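Local structure of myosin-17 (Arabidopsis thaliana, 7KFL) at residues 264-277 with 302-314. The protein is a plant class XI myosin motor whose globular tail, the cargo-binding domain, probably links the motor to its cargo. Sequence-based numbering, arbitrary orientation.
Sequences CCSFSNGEYVKAGL and IRQAVGFLVIHQK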
loop_
_atom_site.group_PDB
_atom_site.type_symbol
_atom_site.label_atom_id
_atom_site.label_comp_id
_atom_site.label_asym_id
_atom_site.label_seq_id
_atom_site.Cartn_x
_atom_site.Cartn_y
_atom_site.Cartn_z
ATOM N N CYS A 264 -17.715 -4.934 20.532
ATOM C CA CYS A 264 -17.039 -5.654 19.415
ATOM C C CYS A 264 -16.416 -6.962 19.919
ATOM O O CYS A 264 -16.099 -7.822 19.079
ATOM C CB CYS A 264 -15.953 -4.805 18.768
ATOM S SG CYS A 264 -16.581 -3.279 18.021
ATOM N N CYS A 265 -16.246 -7.102 21.235
ATOM C CA CYS A 265 -15.622 -8.281 21.890
ATOM C C CYS A 265 -16.724 -9.266 22.304
ATOM O O CYS A 265 -16.847 -9.558 23.504
ATOM C CB CYS A 265 -14.764 -7.843 23.070
ATOM S SG CYS A 265 -13.328 -8.915 23.338
ATOM N N SER A 266 -17.504 -9.746 21.330
ATOM C CA SER A 266 -18.644 -10.680 21.525
ATOM C C SER A 266 -18.551 -11.830 20.517
ATOM O O SER A 266 -17.753 -11.730 19.567
ATOM C CB SER A 266 -19.965 -9.962 21.410
ATOM O OG SER A 266 -20.137 -9.413 20.112
ATOM N N PHE A 267 -19.343 -12.881 20.729
ATOM C CA PHE A 267 -19.442 -14.048 19.818
ATOM C C PHE A 267 -20.068 -13.594 18.495
ATOM O O PHE A 267 -19.493 -13.897 17.429
ATOM C CB PHE A 267 -20.263 -15.175 20.444
ATOM C CG PHE A 267 -20.158 -16.474 19.690
ATOM C CD1 PHE A 267 -20.907 -16.693 18.544
ATOM C CD2 PHE A 267 -19.284 -17.465 20.108
ATOM C CE1 PHE A 267 -20.796 -17.885 17.843
ATOM C CE2 PHE A 267 -19.177 -18.656 19.408
ATOM C CZ PHE A 267 -19.930 -18.862 18.275
ATOM N N SER A 268 -21.200 -12.887 18.576
ATOM C CA SER A 268 -22.009 -12.424 17.416
ATOM C C SER A 268 -21.160 -11.523 16.511
ATOM O O SER A 268 -21.295 -11.636 15.276
ATOM C CB SER A 268 -23.273 -11.725 17.861
ATOM O OG SER A 268 -22.998 -10.411 18.322
ATOM N N ASN A 269 -20.314 -10.670 17.099
ATOM C CA ASN A 269 -19.429 -9.747 16.339
ATOM C C ASN A 269 -18.255 -10.535 15.742
ATOM O O ASN A 269 -17.746 -10.119 14.683
ATOM C CB ASN A 269 -18.939 -8.570 17.184
ATOM C CG ASN A 269 -18.417 -7.443 16.316
ATOM O OD1 ASN A 269 -19.171 -6.851 15.547
ATOM N ND2 ASN A 269 -17.127 -7.164 16.400
ATOM N N GLY A 270 -17.838 -11.623 16.399
ATOM C CA GLY A 270 -16.848 -12.574 15.859
ATOM C C GLY A 270 -17.340 -13.187 14.559
ATOM O O GLY A 270 -16.555 -13.233 13.591
ATOM N N GLU A 271 -18.606 -13.616 14.535
ATOM C CA GLU A 271 -19.270 -14.231 13.353
ATOM C C GLU A 271 -19.342 -13.206 12.217
ATOM O O GLU A 271 -19.006 -13.569 11.073
ATOM C CB GLU A 271 -20.688 -14.693 13.691
ATOM C CG GLU A 271 -20.755 -15.792 14.735
ATOM C CD GLU A 271 -22.171 -16.139 15.158
ATOM O OE1 GLU A 271 -22.930 -15.208 15.498
ATOM O OE2 GLU A 271 -22.521 -17.339 15.128
ATOM N N TYR A 272 -19.784 -11.985 12.528
ATOM C CA TYR A 272 -19.985 -10.883 11.553
ATOM C C TYR A 272 -18.665 -10.544 10.854
ATOM O O TYR A 272 -18.671 -10.375 9.622
ATOM C CB TYR A 272 -20.547 -9.630 12.226
ATOM C CG TYR A 272 -20.465 -8.411 11.347
ATOM C CD1 TYR A 272 -21.216 -8.323 10.187
ATOM C CD2 TYR A 272 -19.603 -7.368 11.641
ATOM C CE1 TYR A 272 -21.139 -7.217 9.358
ATOM C CE2 TYR A 272 -19.514 -6.254 10.823
ATOM C CZ TYR A 272 -20.287 -6.177 9.679
ATOM O OH TYR A 272 -20.198 -5.088 8.862
ATOM N N VAL A 273 -17.578 -10.412 11.622
ATOM C CA VAL A 273 -16.225 -10.059 11.093
ATOM C C VAL A 273 -15.693 -11.241 10.273
ATOM O O VAL A 273 -15.111 -10.986 9.201
ATOM C CB VAL A 273 -15.252 -9.638 12.212
ATOM C CG1 VAL A 273 -13.804 -9.656 11.743
ATOM C CG2 VAL A 273 -15.600 -8.266 12.769
ATOM N N LYS A 274 -15.890 -12.478 10.746
ATOM C CA LYS A 274 -15.457 -13.709 10.029
ATOM C C LYS A 274 -16.073 -13.720 8.624
ATOM O O LYS A 274 -15.372 -14.134 7.680
ATOM C CB LYS A 274 -15.849 -14.979 10.792
ATOM C CG LYS A 274 -15.214 -16.253 10.251
ATOM C CD LYS A 274 -15.401 -17.469 11.132
ATOM C CE LYS A 274 -14.381 -18.552 10.847
ATOM N NZ LYS A 274 -14.690 -19.807 11.573
ATOM N N ALA A 275 -17.335 -13.289 8.500
ATOM C CA ALA A 275 -18.057 -13.133 7.214
ATOM C C ALA A 275 -17.308 -12.122 6.342
ATOM O O ALA A 275 -17.076 -12.422 5.155
ATOM C CB ALA A 275 -19.483 -12.701 7.455
ATOM N N GLY A 276 -16.942 -10.977 6.926
ATOM C CA GLY A 276 -16.153 -9.917 6.272
ATOM C C GLY A 276 -14.818 -10.423 5.757
ATOM O O GLY A 276 -14.474 -10.092 4.609
ATOM N N LEU A 277 -14.088 -11.194 6.570
ATOM C CA LEU A 277 -12.741 -11.729 6.231
ATOM C C LEU A 277 -12.840 -12.656 5.012
ATOM O O LEU A 277 -11.879 -12.683 4.221
ATOM C CB LEU A 277 -12.159 -12.467 7.444
ATOM C CG LEU A 277 -11.819 -11.605 8.660
ATOM C CD1 LEU A 277 -11.264 -12.462 9.788
ATOM C CD2 LEU A 277 -10.834 -10.498 8.307
ATOM N N ILE A 302 -6.301 -10.202 13.259
ATOM C CA ILE A 302 -7.795 -10.135 13.304
ATOM C C ILE A 302 -8.367 -11.534 13.042
ATOM O O ILE A 302 -9.324 -11.906 13.739
ATOM C CB ILE A 302 -8.363 -9.067 12.340
ATOM C CG1 ILE A 302 -9.886 -8.939 12.464
ATOM C CG2 ILE A 302 -7.955 -9.324 10.897
ATOM C CD1 ILE A 302 -10.377 -8.590 13.851
ATOM N N ARG A 303 -7.792 -12.281 12.093
ATOM C CA ARG A 303 -8.221 -13.663 11.739
ATOM C C ARG A 303 -8.190 -14.548 12.993
ATOM O O ARG A 303 -9.217 -15.198 13.283
ATOM C CB ARG A 303 -7.327 -14.240 10.636
ATOM C CG ARG A 303 -7.623 -13.687 9.249
ATOM C CD ARG A 303 -6.483 -13.911 8.275
ATOM N NE ARG A 303 -6.138 -15.319 8.141
ATOM C CZ ARG A 303 -5.041 -15.785 7.548
ATOM N NH1 ARG A 303 -4.155 -14.956 7.017
ATOM N NH2 ARG A 303 -4.833 -17.088 7.489
ATOM N N GLN A 304 -7.060 -14.550 13.706
ATOM C CA GLN A 304 -6.818 -15.387 14.913
ATOM C C GLN A 304 -7.721 -14.916 16.060
ATOM O O GLN A 304 -8.318 -15.784 16.726
ATOM C CB GLN A 304 -5.338 -15.344 15.298
ATOM C CG GLN A 304 -4.460 -16.186 14.381
ATOM C CD GLN A 304 -2.983 -16.015 14.645
ATOM O OE1 GLN A 304 -2.558 -15.724 15.760
ATOM N NE2 GLN A 304 -2.180 -16.209 13.610
ATOM N N ALA A 305 -7.815 -13.598 16.274
ATOM C CA ALA A 305 -8.677 -12.954 17.295
ATOM C C ALA A 305 -10.143 -13.342 17.064
ATOM O O ALA A 305 -10.825 -13.687 18.044
ATOM C CB ALA A 305 -8.498 -11.457 17.253
ATOM N N VAL A 306 -10.606 -13.274 15.814
ATOM C CA VAL A 306 -11.976 -13.702 15.397
ATOM C C VAL A 306 -12.101 -15.217 15.602
ATOM O O VAL A 306 -13.163 -15.661 16.079
ATOM C CB VAL A 306 -12.271 -13.288 13.943
ATOM C CG1 VAL A 306 -13.442 -14.050 13.344
ATOM C CG2 VAL A 306 -12.506 -11.792 13.841
ATOM N N GLY A 307 -11.054 -15.972 15.251
ATOM C CA GLY A 307 -10.957 -17.425 15.492
ATOM C C GLY A 307 -11.209 -17.767 16.952
ATOM O O GLY A 307 -11.877 -18.790 17.211
ATOM N N PHE A 308 -10.699 -16.942 17.871
ATOM C CA PHE A 308 -10.899 -17.078 19.339
ATOM C C PHE A 308 -12.364 -16.791 19.686
ATOM O O PHE A 308 -12.986 -17.641 20.341
ATOM C CB PHE A 308 -9.953 -16.157 20.115
ATOM C CG PHE A 308 -10.161 -16.167 21.609
ATOM C CD1 PHE A 308 -9.644 -17.189 22.391
ATOM C CD2 PHE A 308 -10.882 -15.158 22.232
ATOM C CE1 PHE A 308 -9.840 -17.199 23.764
ATOM C CE2 PHE A 308 -11.080 -15.172 23.605
ATOM C CZ PHE A 308 -10.558 -16.192 24.368
ATOM N N LEU A 309 -12.893 -15.641 19.251
ATOM C CA LEU A 309 -14.249 -15.138 19.620
ATOM C C LEU A 309 -15.337 -16.165 19.268
ATOM O O LEU A 309 -16.351 -16.199 19.992
ATOM C CB LEU A 309 -14.519 -13.807 18.909
ATOM C CG LEU A 309 -13.784 -12.585 19.462
ATOM C CD1 LEU A 309 -14.012 -11.375 18.571
ATOM C CD2 LEU A 309 -14.210 -12.271 20.888
ATOM N N VAL A 310 -15.148 -16.958 18.206
ATOM C CA VAL A 310 -16.190 -17.879 17.655
ATOM C C VAL A 310 -15.961 -19.321 18.134
ATOM O O VAL A 310 -16.851 -20.153 17.875
ATOM C CB VAL A 310 -16.257 -17.828 16.115
ATOM C CG1 VAL A 310 -16.512 -16.416 15.607
ATOM C CG2 VAL A 310 -15.022 -18.430 15.455
ATOM N N ILE A 311 -14.827 -19.624 18.778
ATOM C CA ILE A 311 -14.485 -21.018 19.198
ATOM C C ILE A 311 -15.496 -21.456 20.265
ATOM O O ILE A 311 -15.856 -20.622 21.120
ATOM C CB ILE A 311 -13.024 -21.146 19.684
ATOM C CG1 ILE A 311 -12.497 -22.574 19.510
ATOM C CG2 ILE A 311 -12.862 -20.670 21.121
ATOM C CD1 ILE A 311 -12.198 -22.957 18.078
ATOM N N HIS A 312 -15.949 -22.712 20.190
ATOM C CA HIS A 312 -16.922 -23.333 21.129
ATOM C C HIS A 312 -16.182 -23.828 22.376
ATOM O O HIS A 312 -15.006 -24.234 22.248
ATOM C CB HIS A 312 -17.696 -24.469 20.444
ATOM C CG HIS A 312 -18.535 -24.023 19.294
ATOM N ND1 HIS A 312 -19.547 -23.094 19.436
ATOM C CD2 HIS A 312 -18.528 -24.382 17.992
ATOM C CE1 HIS A 312 -20.123 -22.893 18.268
ATOM N NE2 HIS A 312 -19.516 -23.671 17.365
ATOM N N GLN A 313 -16.853 -23.788 23.532
ATOM C CA GLN A 313 -16.351 -24.322 24.827
ATOM C C GLN A 313 -14.985 -23.700 25.139
ATOM O O GLN A 313 -13.982 -24.437 25.122
ATOM C CB GLN A 313 -16.281 -25.850 24.770
ATOM C CG GLN A 313 -17.610 -26.508 24.426
ATOM C CD GLN A 313 -17.543 -28.014 24.478
ATOM O OE1 GLN A 313 -18.304 -28.660 25.195
ATOM N NE2 GLN A 313 -16.625 -28.589 23.716
ATOM N N LYS A 314 -14.961 -22.388 25.398
ATOM C CA LYS A 314 -13.752 -21.629 25.819
ATOM C C LYS A 314 -13.304 -22.076 27.211
ATOM O O LYS A 314 -12.103 -22.179 27.458
ATOM C CB LYS A 314 -14.019 -20.120 25.788
ATOM C CG LYS A 314 -14.204 -19.525 24.399
ATOM C CD LYS A 314 -14.576 -18.058 24.419
ATOM C CE LYS A 314 -14.904 -17.510 23.047
ATOM N NZ LYS A 314 -16.182 -18.047 22.523
#
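V306 is a knob in a hole lined by G270, V273, K274 and L277, a knobs-into-holes fit between two helices of the DIL domain running at 139° to one another. The hollow illustrates what a glycine offers: G270 CA lies 5.0 Å from V306 CA, and the missing side chain lets L309 CB come to 4.0 Å from G270 CA and V310 CG1 to 3.5 Å from G270 C. The two branches of V306 divide the hole: CG1, anti to the backbone N (chi1 162°), faces G270 O and K274 CB, while CG2 lies 3.3 Å from V273 CG1. Further along, V273 and I302 meet tip to tip, and L277 CD1 rests against R303 CA. Beyond the glycine, L309 fills the bend at C265 and S266, its CD2 4.2 Å from C265 SG. F267 reaches past the backbone of L309 and V310, beside Y347, with CE2 3.2 Å from V310 O. With an alanine here, a gap is likely to open beside the L309 and V310 carbonyls, leaving H312 CE1 without its ring neighbour. K314 NZ, also bonded to Y342, lies in plane at the F267 ring edge, donating to L309 O (3.1 Å) from above the carbonyl plane and to I311 O (3.0 Å) nearly along the C=O axis.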